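Local coordinates for fucose-specific lectin (Aleuria aurantia, PDB 6GKE), which binds L-fucose on glycoproteins, with strongest preference for alpha-1,6-linked core fucose, at sites between adjacent blades of a six-bladed beta-propeller, at residues S161-P164 with G165-I168; I251-A254 with S255-T258; F280-S283 with G284-Q288. The protein carries 1 engineered substitution. One frame throughout, in Å; residues are numbered along the deposited sequence. Where two conformers were deposited one is given.

Contact 1 of 3, residues S161-P164 with G165-I168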
ATOM      1  N   SER A 161      10.305  -0.761  28.741  1.00  7.41           N
ATOM      2  CA  SER A 161      11.358  -0.253  27.878  1.00  7.50           C
ATOM      3  C   SER A 161      11.295  -1.039  26.568  1.00  7.05           C
ATOM      4  O   SER A 161      11.562  -2.243  26.566  1.00  8.36           O
ATOM      5  CB  SER A 161      12.693  -0.377  28.546  1.00  8.36           C
ATOM      6  OG  SER A 161      13.732   0.134  27.730  1.00  9.39           O
ATOM      7  N   THR A 162      10.899  -0.372  25.476  1.00  6.28           N
ATOM      8  CA  THR A 162      10.344  -1.094  24.332  1.00  6.12           C
ATOM      9  C   THR A 162      11.205  -0.940  23.079  1.00  6.23           C
ATOM     10  O   THR A 162      12.017  -0.023  22.946  1.00  6.97           O
ATOM     11  CB  THR A 162       8.913  -0.631  24.018  1.00  6.31           C
ATOM     12  OG1 THR A 162       8.940   0.622  23.337  1.00  6.83           O
ATOM     13  CG2 THR A 162       8.055  -0.501  25.257  1.00  6.16           C
ATOM     14  N   VAL A 163      10.951  -1.824  22.115  1.00  6.03           N
ATOM     15  CA  VAL A 163      11.414  -1.587  20.760  1.00  6.43           C
ATOM     16  C   VAL A 163      10.773  -0.297  20.258  1.00  6.25           C
ATOM     17  O   VAL A 163       9.703   0.107  20.716  1.00  5.90           O
ATOM     18  CB  VAL A 163      11.108  -2.750  19.799  1.00  6.82           C
ATOM     19  CG1 VAL A 163      11.765  -4.040  20.251  1.00  7.78           C
ATOM     20  CG2 VAL A 163       9.620  -2.940  19.565  1.00  6.91           C
ATOM     21  N   PRO A 164      11.390   0.379  19.270  1.00  7.11           N
ATOM     22  CA  PRO A 164      10.797   1.580  18.692  1.00  7.21           C
ATOM     23  C   PRO A 164       9.382   1.290  18.172  1.00  6.50           C
ATOM     24  O   PRO A 164       9.174   0.349  17.410  1.00  7.09           O
ATOM     25  CB  PRO A 164      11.747   1.938  17.537  1.00  8.28           C
ATOM     26  CG  PRO A 164      13.063   1.309  17.930  1.00  9.45           C
ATOM     27  CD  PRO A 164      12.681   0.039  18.656  1.00  8.21           C
ATOM     28  N   GLY A 165       8.413   2.102  18.586  1.00  6.24           N
ATOM     29  CA  GLY A 165       7.051   1.963  18.081  1.00  5.89           C
ATOM     30  C   GLY A 165       6.466   0.576  18.310  1.00  5.32           C
ATOM     31  O   GLY A 165       5.740   0.057  17.457  1.00  5.37           O
ATOM     32  N   THR A 166       6.731  -0.011  19.479  1.00  5.19           N
ATOM     33  CA  THR A 166       6.264  -1.356  19.812  1.00  4.93           C
ATOM     34  C   THR A 166       4.764  -1.527  19.560  1.00  4.77           C
ATOM     35  O   THR A 166       3.945  -0.642  19.829  1.00  4.97           O
ATOM     36  CB  THR A 166       6.552  -1.681  21.285  1.00  5.05           C
ATOM     37  OG1 THR A 166       6.162  -3.029  21.537  1.00  5.07           O
ATOM     38  CG2 THR A 166       5.851  -0.757  22.257  1.00  5.32           C
ATOM     39  N   GLY A 167       4.397  -2.750  19.174  1.00  4.57           N
ATOM     40  CA  GLY A 167       3.031  -3.185  19.342  1.00  4.76           C
ATOM     41  C   GLY A 167       2.637  -3.138  20.809  1.00  4.69           C
ATOM     42  O   GLY A 167       3.486  -3.286  21.697  1.00  4.91           O
ATOM     43  N   ILE A 168       1.345  -2.934  21.064  1.00  4.59           N
ATOM     44  CA  ILE A 168       0.795  -2.926  22.421  1.00  4.67           C
ATOM     45  C   ILE A 168      -0.536  -3.673  22.382  1.00  4.63           C
ATOM     46  O   ILE A 168      -1.399  -3.326  21.589  1.00  5.25           O
ATOM     47  CB  ILE A 168       0.579  -1.503  22.981  1.00  5.25           C
ATOM     48  CG1 ILE A 168       1.797  -0.596  22.789  1.00  5.86           C
ATOM     49  CG2 ILE A 168       0.166  -1.588  24.445  1.00  5.51           C
ATOM     50  CD1 ILE A 168       1.535   0.863  23.103  1.00  6.84           C
TER

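Contact 2 of 3, residues I251-A254 with S255-T258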
ATOM      1  N   ILE A 251      -0.953 -19.832  13.921  1.00  7.48           N
ATOM      2  CA  ILE A 251      -2.262 -19.989  13.327  1.00  7.79           C
ATOM      3  C   ILE A 251      -2.062 -19.803  11.829  1.00  7.76           C
ATOM      4  O   ILE A 251      -1.708 -18.711  11.399  1.00  8.24           O
ATOM      5  CB  ILE A 251      -3.251 -18.960  13.898  1.00  7.73           C
ATOM      6  CG1 ILE A 251      -3.515 -19.219  15.382  1.00  8.02           C
ATOM      7  CG2 ILE A 251      -4.539 -18.928  13.082  1.00  8.42           C
ATOM      8  CD1 ILE A 251      -4.183 -18.067  16.089  1.00  8.29           C
ATOM      9  N   LYS A 252      -2.227 -20.880  11.062  1.00  8.38           N
ATOM     10  CA  LYS A 252      -1.862 -20.832   9.667  1.00  9.24           C
ATOM     11  C   LYS A 252      -2.679 -21.844   8.867  1.00  9.92           C
ATOM     12  O   LYS A 252      -3.308 -22.746   9.414  1.00 11.56           O
ATOM     13  CB  LYS A 252      -0.360 -21.065   9.494  1.00 10.21           C
ATOM     14  CG  LYS A 252       0.153 -22.427   9.929  1.00 11.66           C
ATOM     15  CD  LYS A 252       1.656 -22.490   9.828  1.00 13.63           C
ATOM     16  CE  LYS A 252       2.252 -23.811  10.258  1.00 15.64           C
ATOM     17  NZ  LYS A 252       3.731 -23.771  10.184  1.00 17.32           N
ATOM     18  N   ASP A 253      -2.630 -21.638   7.552  1.00 10.22           N
ATOM     19  CA  ASP A 253      -3.322 -22.411   6.548  1.00 11.40           C
ATOM     20  C   ASP A 253      -2.276 -22.816   5.510  1.00 11.32           C
ATOM     21  O   ASP A 253      -1.691 -21.952   4.868  1.00 11.58           O
ATOM     22  CB  ASP A 253      -4.450 -21.558   5.960  1.00 12.11           C
ATOM     23  CG  ASP A 253      -5.226 -22.169   4.807  1.00 13.56           C
ATOM     24  OD1 ASP A 253      -4.772 -23.191   4.261  1.00 14.41           O
ATOM     25  OD2 ASP A 253      -6.282 -21.602   4.461  1.00 15.38           O
ATOM     26  N   ALA A 254      -2.033 -24.122   5.370  1.00 12.93           N
ATOM     27  CA  ALA A 254      -0.977 -24.621   4.489  1.00 14.43           C
ATOM     28  C   ALA A 254      -1.213 -24.184   3.036  1.00 14.51           C
ATOM     29  O   ALA A 254      -0.254 -24.037   2.274  1.00 16.47           O
ATOM     30  CB  ALA A 254      -0.883 -26.121   4.604  1.00 15.68           C
ATOM     31  N   SER A 255      -2.481 -23.975   2.659  1.00 13.93           N
ATOM     32  CA  SER A 255      -2.851 -23.603   1.286  1.00 14.67           C
ATOM     33  C   SER A 255      -2.689 -22.095   1.048  1.00 14.12           C
ATOM     34  O   SER A 255      -2.690 -21.657  -0.103  1.00 15.92           O
ATOM     35  CB  SER A 255      -4.257 -24.041   0.969  1.00 16.47           C
ATOM     36  OG  SER A 255      -5.213 -23.165   1.545  1.00 18.38           O
ATOM     37  N   ARG A 256      -2.576 -21.313   2.128  1.00 12.74           N
ATOM     38  CA  ARG A 256      -2.457 -19.856   2.060  1.00 12.91           C
ATOM     39  C   ARG A 256      -1.355 -19.401   3.008  1.00 11.57           C
ATOM     40  O   ARG A 256      -1.621 -18.760   4.027  1.00 10.95           O
ATOM     41  CB  ARG A 256      -3.796 -19.195   2.393  1.00 13.97           C
ATOM     42  CG  ARG A 256      -4.865 -19.447   1.341  1.00 15.67           C
ATOM     43  CD  ARG A 256      -6.152 -18.703   1.618  1.00 15.98           C
ATOM     44  NE  ARG A 256      -5.973 -17.259   1.622  1.00 16.75           N
ATOM     45  CZ  ARG A 256      -6.943 -16.395   1.883  1.00 17.32           C
ATOM     46  NH1 ARG A 256      -8.174 -16.837   2.076  1.00 17.88           N
ATOM     47  NH2 ARG A 256      -6.679 -15.101   1.957  1.00 18.54           N
ATOM     48  N   PRO A 257      -0.076 -19.713   2.701  1.00 12.03           N
ATOM     49  CA  PRO A 257       1.018 -19.335   3.586  1.00 11.34           C
ATOM     50  C   PRO A 257       1.130 -17.812   3.730  1.00 10.05           C
ATOM     51  O   PRO A 257       0.865 -17.066   2.785  1.00 10.52           O
ATOM     52  CB  PRO A 257       2.271 -19.922   2.922  1.00 12.78           C
ATOM     53  CG  PRO A 257       1.873 -20.113   1.472  1.00 14.30           C
ATOM     54  CD  PRO A 257       0.389 -20.415   1.493  1.00 13.17           C
ATOM     55  N   THR A 258       1.521 -17.396   4.935  1.00  9.41           N
ATOM     56  CA  THR A 258       1.853 -16.012   5.291  1.00  9.17           C
ATOM     57  C   THR A 258       0.988 -15.025   4.510  1.00  8.57           C
ATOM     58  O   THR A 258       1.496 -14.234   3.717  1.00  9.33           O
ATOM     59  CB  THR A 258       3.348 -15.740   5.076  1.00  9.84           C
ATOM     60  OG1 THR A 258       3.688 -15.885   3.696  1.00 11.32           O
ATOM     61  CG2 THR A 258       4.233 -16.657   5.893  1.00 10.08           C
TER
HETATM   62  O   HOH W   1      -1.354 -19.234   6.760  1.00 10.16           O
HETATM   63  O   HOH W   2      -7.839 -21.926   2.318  1.00 26.13           O

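Contact 3 of 3, residues F280-S283 with G284-Q288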
ATOM      1  N   PHE A 280      -6.336  -8.897   9.563  1.00  5.20           N
ATOM      2  CA  PHE A 280      -5.058  -8.621   8.937  1.00  5.22           C
ATOM      3  C   PHE A 280      -5.298  -7.998   7.559  1.00  5.07           C
ATOM      4  O   PHE A 280      -6.421  -7.975   7.049  1.00  5.80           O
ATOM      5  CB  PHE A 280      -4.195  -9.889   8.873  1.00  5.78           C
ATOM      6  CG  PHE A 280      -4.697 -11.015   8.003  1.00  6.15           C
ATOM      7  CD1 PHE A 280      -5.558 -11.982   8.508  1.00  6.59           C
ATOM      8  CD2 PHE A 280      -4.263 -11.145   6.693  1.00  6.77           C
ATOM      9  CE1 PHE A 280      -5.984 -13.038   7.718  1.00  7.08           C
ATOM     10  CE2 PHE A 280      -4.690 -12.201   5.903  1.00  7.40           C
ATOM     11  CZ  PHE A 280      -5.547 -13.145   6.416  1.00  7.47           C
ATOM     12  N   GLN A 281      -4.216  -7.478   6.974  1.00  5.04           N
ATOM     13  CA  GLN A 281      -4.280  -6.794   5.687  1.00  5.07           C
ATOM     14  C   GLN A 281      -3.478  -7.588   4.655  1.00  5.34           C
ATOM     15  O   GLN A 281      -2.310  -7.908   4.874  1.00  5.85           O
ATOM     16  CB  GLN A 281      -3.766  -5.361   5.813  1.00  5.06           C
ATOM     17  CG  GLN A 281      -3.836  -4.576   4.509  1.00  5.22           C
ATOM     18  CD  GLN A 281      -3.409  -3.140   4.695  1.00  5.18           C
ATOM     19  OE1 GLN A 281      -2.278  -2.861   5.088  1.00  5.82           O
ATOM     20  NE2 GLN A 281      -4.317  -2.208   4.440  1.00  5.84           N
ATOM     21  N   ALA A 282      -4.121  -7.854   3.513  1.00  5.75           N
ATOM     22  CA  ALA A 282      -3.578  -8.706   2.468  1.00  6.34           C
ATOM     23  C   ALA A 282      -3.667  -7.997   1.113  1.00  6.27           C
ATOM     24  O   ALA A 282      -4.213  -6.904   0.996  1.00  6.50           O
ATOM     25  CB  ALA A 282      -4.335 -10.010   2.434  1.00  7.03           C
ATOM     26  N   SER A 283      -3.130  -8.651   0.082  1.00  6.74           N
ATOM     27  CA  SER A 283      -3.238  -8.148  -1.279  0.50  7.04           C
ATOM     28  C   SER A 283      -4.708  -7.877  -1.608  1.00  6.98           C
ATOM     29  O   SER A 283      -5.607  -8.579  -1.150  1.00  7.38           O
ATOM     30  CB  SER A 283      -2.630  -9.101  -2.267  0.50  7.39           C
ATOM     31  OG  SER A 283      -3.367 -10.311  -2.310  0.50  7.75           O
ATOM     32  N   GLY A 284      -4.943  -6.831  -2.404  1.00  7.47           N
ATOM     33  CA  GLY A 284      -6.306  -6.445  -2.741  1.00  7.92           C
ATOM     34  C   GLY A 284      -6.445  -4.956  -3.037  1.00  7.77           C
ATOM     35  O   GLY A 284      -6.862  -4.596  -4.134  1.00  9.28           O
ATOM     36  N   VAL A 285      -6.114  -4.063  -2.096  1.00  6.93           N
ATOM     37  CA  VAL A 285      -5.692  -4.313  -0.723  1.00  7.08           C
ATOM     38  C   VAL A 285      -6.919  -4.691   0.116  1.00  7.06           C
ATOM     39  O   VAL A 285      -7.889  -3.939   0.162  1.00  8.67           O
ATOM     40  CB  VAL A 285      -4.995  -3.053  -0.161  1.00  7.45           C
ATOM     41  CG1 VAL A 285      -4.743  -3.144   1.335  1.00  8.57           C
ATOM     42  CG2 VAL A 285      -3.701  -2.747  -0.899  1.00  8.05           C
ATOM     43  N   SER A 286      -6.857  -5.840   0.794  1.00  6.17           N
ATOM     44  CA  SER A 286      -8.042  -6.409   1.421  1.00  5.97           C
ATOM     45  C   SER A 286      -7.891  -6.491   2.942  1.00  5.87           C
ATOM     46  O   SER A 286      -6.789  -6.626   3.482  1.00  6.31           O
ATOM     47  CB  SER A 286      -8.372  -7.759   0.836  1.00  6.72           C
ATOM     48  OG  SER A 286      -7.310  -8.682   1.023  1.00  7.16           O
ATOM     49  N   LEU A 287      -9.048  -6.409   3.608  1.00  5.69           N
ATOM     50  CA  LEU A 287      -9.183  -6.627   5.038  1.00  5.84           C
ATOM     51  C   LEU A 287      -9.740  -8.035   5.237  1.00  6.21           C
ATOM     52  O   LEU A 287     -10.864  -8.337   4.830  1.00  7.31           O
ATOM     53  CB  LEU A 287     -10.105  -5.549   5.613  1.00  6.13           C
ATOM     54  CG  LEU A 287     -10.390  -5.610   7.112  1.00  6.77           C
ATOM     55  CD1 LEU A 287      -9.117  -5.676   7.939  1.00  7.02           C
ATOM     56  CD2 LEU A 287     -11.221  -4.406   7.524  1.00  7.76           C
ATOM     57  N   GLN A 288      -8.904  -8.895   5.821  1.00  6.46           N
ATOM     58  CA  GLN A 288      -9.196 -10.294   6.019  1.00  7.23           C
ATOM     59  C   GLN A 288      -9.248 -10.581   7.516  1.00  6.77           C
ATOM     60  O   GLN A 288      -8.862  -9.744   8.333  1.00  6.46           O
ATOM     61  CB  GLN A 288      -8.090 -11.164   5.422  1.00  8.89           C
ATOM     62  CG  GLN A 288      -7.709 -10.833   3.993  1.00 11.26           C
ATOM     63  CD  GLN A 288      -8.246 -11.790   2.960  1.00 11.46           C
ATOM     64  OE1 GLN A 288      -8.719 -12.887   3.266  1.00 15.08           O
ATOM     65  NE2 GLN A 288      -8.131 -11.377   1.710  1.00 13.60           N
TER

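Contact 1 of 3, residues S161-P164 with G165-I168
Val-163 O takes two donors, one from across the turn and one from the residue before it. The bond across the turn is the poorer: Thr-166 N lies 3.2 Å from Val-163 O, and its N-H...O angle of 126° makes it weak. The shorter hold is local, with Thr-162 OG1 donating to Val-163 O at 2.8 Å from above the carbonyl plane. A first torsion of 77°, which sets OG1 between its own N and C, brings the hydroxyl over that carbonyl. Thr-162 OG1 is also hydrogen-bonded to Gln-135 NE2. Residues Val-163 to Thr-166 form a type II beta turn, with proline and glycine at its two corners; Gly-165 supplies the positive phi that the second corner requires.

Thr-166 turns its two branches to different tasks. Its methyl points back across the bend, and Thr-166 CG2 comes within 3.5 Å of Thr-162 CB, the side chains crossing at about a right angle. Val-163 CG2 closes on Thr-166 CB at 3.7 Å. The other branch turns forward: with chi1 at -176°, Thr-166 OG1 donates to Gly-167 O at 2.7 Å, in the carbonyl plane on a lone pair, and also pairs with Gln-183 N.

The bend carries the chain from strand 153-162, at the edge of one four-stranded sheet, to strand 168-174, the first of the next. Tyr-182 and Gln-183 of strand 177-183 pack against its threonines and Val-163, which are buried, while Pro-164 at the corner is exposed.

Contact 2 of 3, residues I251-A254 with S255-T258
Asp-253 OD1 collects two hydrogen bonds from a single residue, Ser-255, both arriving from the same face of the carboxylate plane. Ser-255 OG donates to Asp-253 OD1 at 2.8 Å on the syn side, although tilted out of the plane, and Ser-255 N reaches Asp-253 OD1 at 2.9 Å from above it. The second of these bonds defines an Asx turn. The carboxylate can curl over the following backbone because CG stands opposite the backbone N of Asp-253 (chi1 175°), on the carbonyl side.

Superimposed on the Asx turn is a type I beta turn from Asp-253 to Arg-256, closed by Arg-256 N to Asp-253 O at 2.9 Å. Aspartate thus serves the bend with both its side chain and its main chain, so one residue holds this part of a long surface loop twice. A water donates to Asp-253 OD2 at 2.7 Å and also to Ser-255 OG, bridging the two side chains. A second water accepts from Asp-253 N at 2.8 Å and lies close to Arg-256 O.

Farther out, aliphatic carbons pack against oxygens. The aliphatic part of Arg-256 runs beside the carboxylate, its CB 4.0 Å from Asp-253 OD2. A bend at chi3 (62°) accompanies the departure of the guanidinium, leaving Asp-253 OD2 5.2 Å from Arg-256 NE; any attraction between the charges is probably weak and indirect, and the guanidinium turns instead to Gln-288. Pro-257 CD rests 3.8 Å from Ala-254 O.

This bend opens the long connection from strand 249-251, the edge of one sheet, to strand 267-271 of the next. Asp-253 leans on Trp-290 of strand 286-293, Arg-256 on Ile-300 of strand 297-300, and Ile-251 on Trp-298, a fucose-binding residue.

Contact 3 of 3, residues F280-S283 with G284-Q288
Ser-286 OG ties the tip of the hairpin to the returning strand: it donates to Ser-283 O at 2.8 Å and accepts from Gln-288 NE2 at 2.9 Å, the hydroxyl oxygen almost in the plane of the glutamine amide. Gln-288 OE1 probably accepts from Arg-256 NH2. In the backbone, Ala-282 and Ser-286 exchange two bonds, and so do Phe-280 and Gln-288, where Gln-288 N meets Phe-280 O at 2.9 Å almost head-on to the carbonyl. Between these hydrogen-bonded pairs stands the non-hydrogen-bonded pair Gln-281 and Leu-287, with Gln-281 CA approaching Ser-286 O at 3.3 Å in a CA-H...O contact.

The motif is the antiparallel beta hairpin joining the second and third strands of a propeller blade, and a cis peptide between Gly-284 and Val-285 shapes its tip. On the face shared by Phe-280, Ala-282 and Gln-288, Gln-288 CB sits over the Phe-280 ring, 3.6 Å from its centroid, a CH-pi contact.

The amide of Gln-281 is satisfied by the N-terminal segment: OE1 accepts from Thr-7 N and NE2 donates to Leu-5 O, while its side chain lies against Val-285 CG1. At the tip, Val-285 packs on Tyr-6 and Ser-283 on Asp-263, both of the second subunit.

The three contacts follow in numerical order along the chain. Two belong to crossovers between blades of the propeller: 161-168 leads from the third four-stranded sheet to the fourth, and 251-258 begins the one from the fifth to the sixth. Contact 3 lies within the sixth sheet. Contact 1 stands apart, its centre about 27 Å from that of contact 2 and about 24 Å from that of contact 3. Contacts 2 and 3, with centres about 15 Å apart, touch where Arg-256 NH2 and Gln-288 OE1 probably share a hydrogen bond at 3.3 Å. This would tie the incoming crossover to the blade that follows it, while the hairpin tip of that blade faces the other subunit.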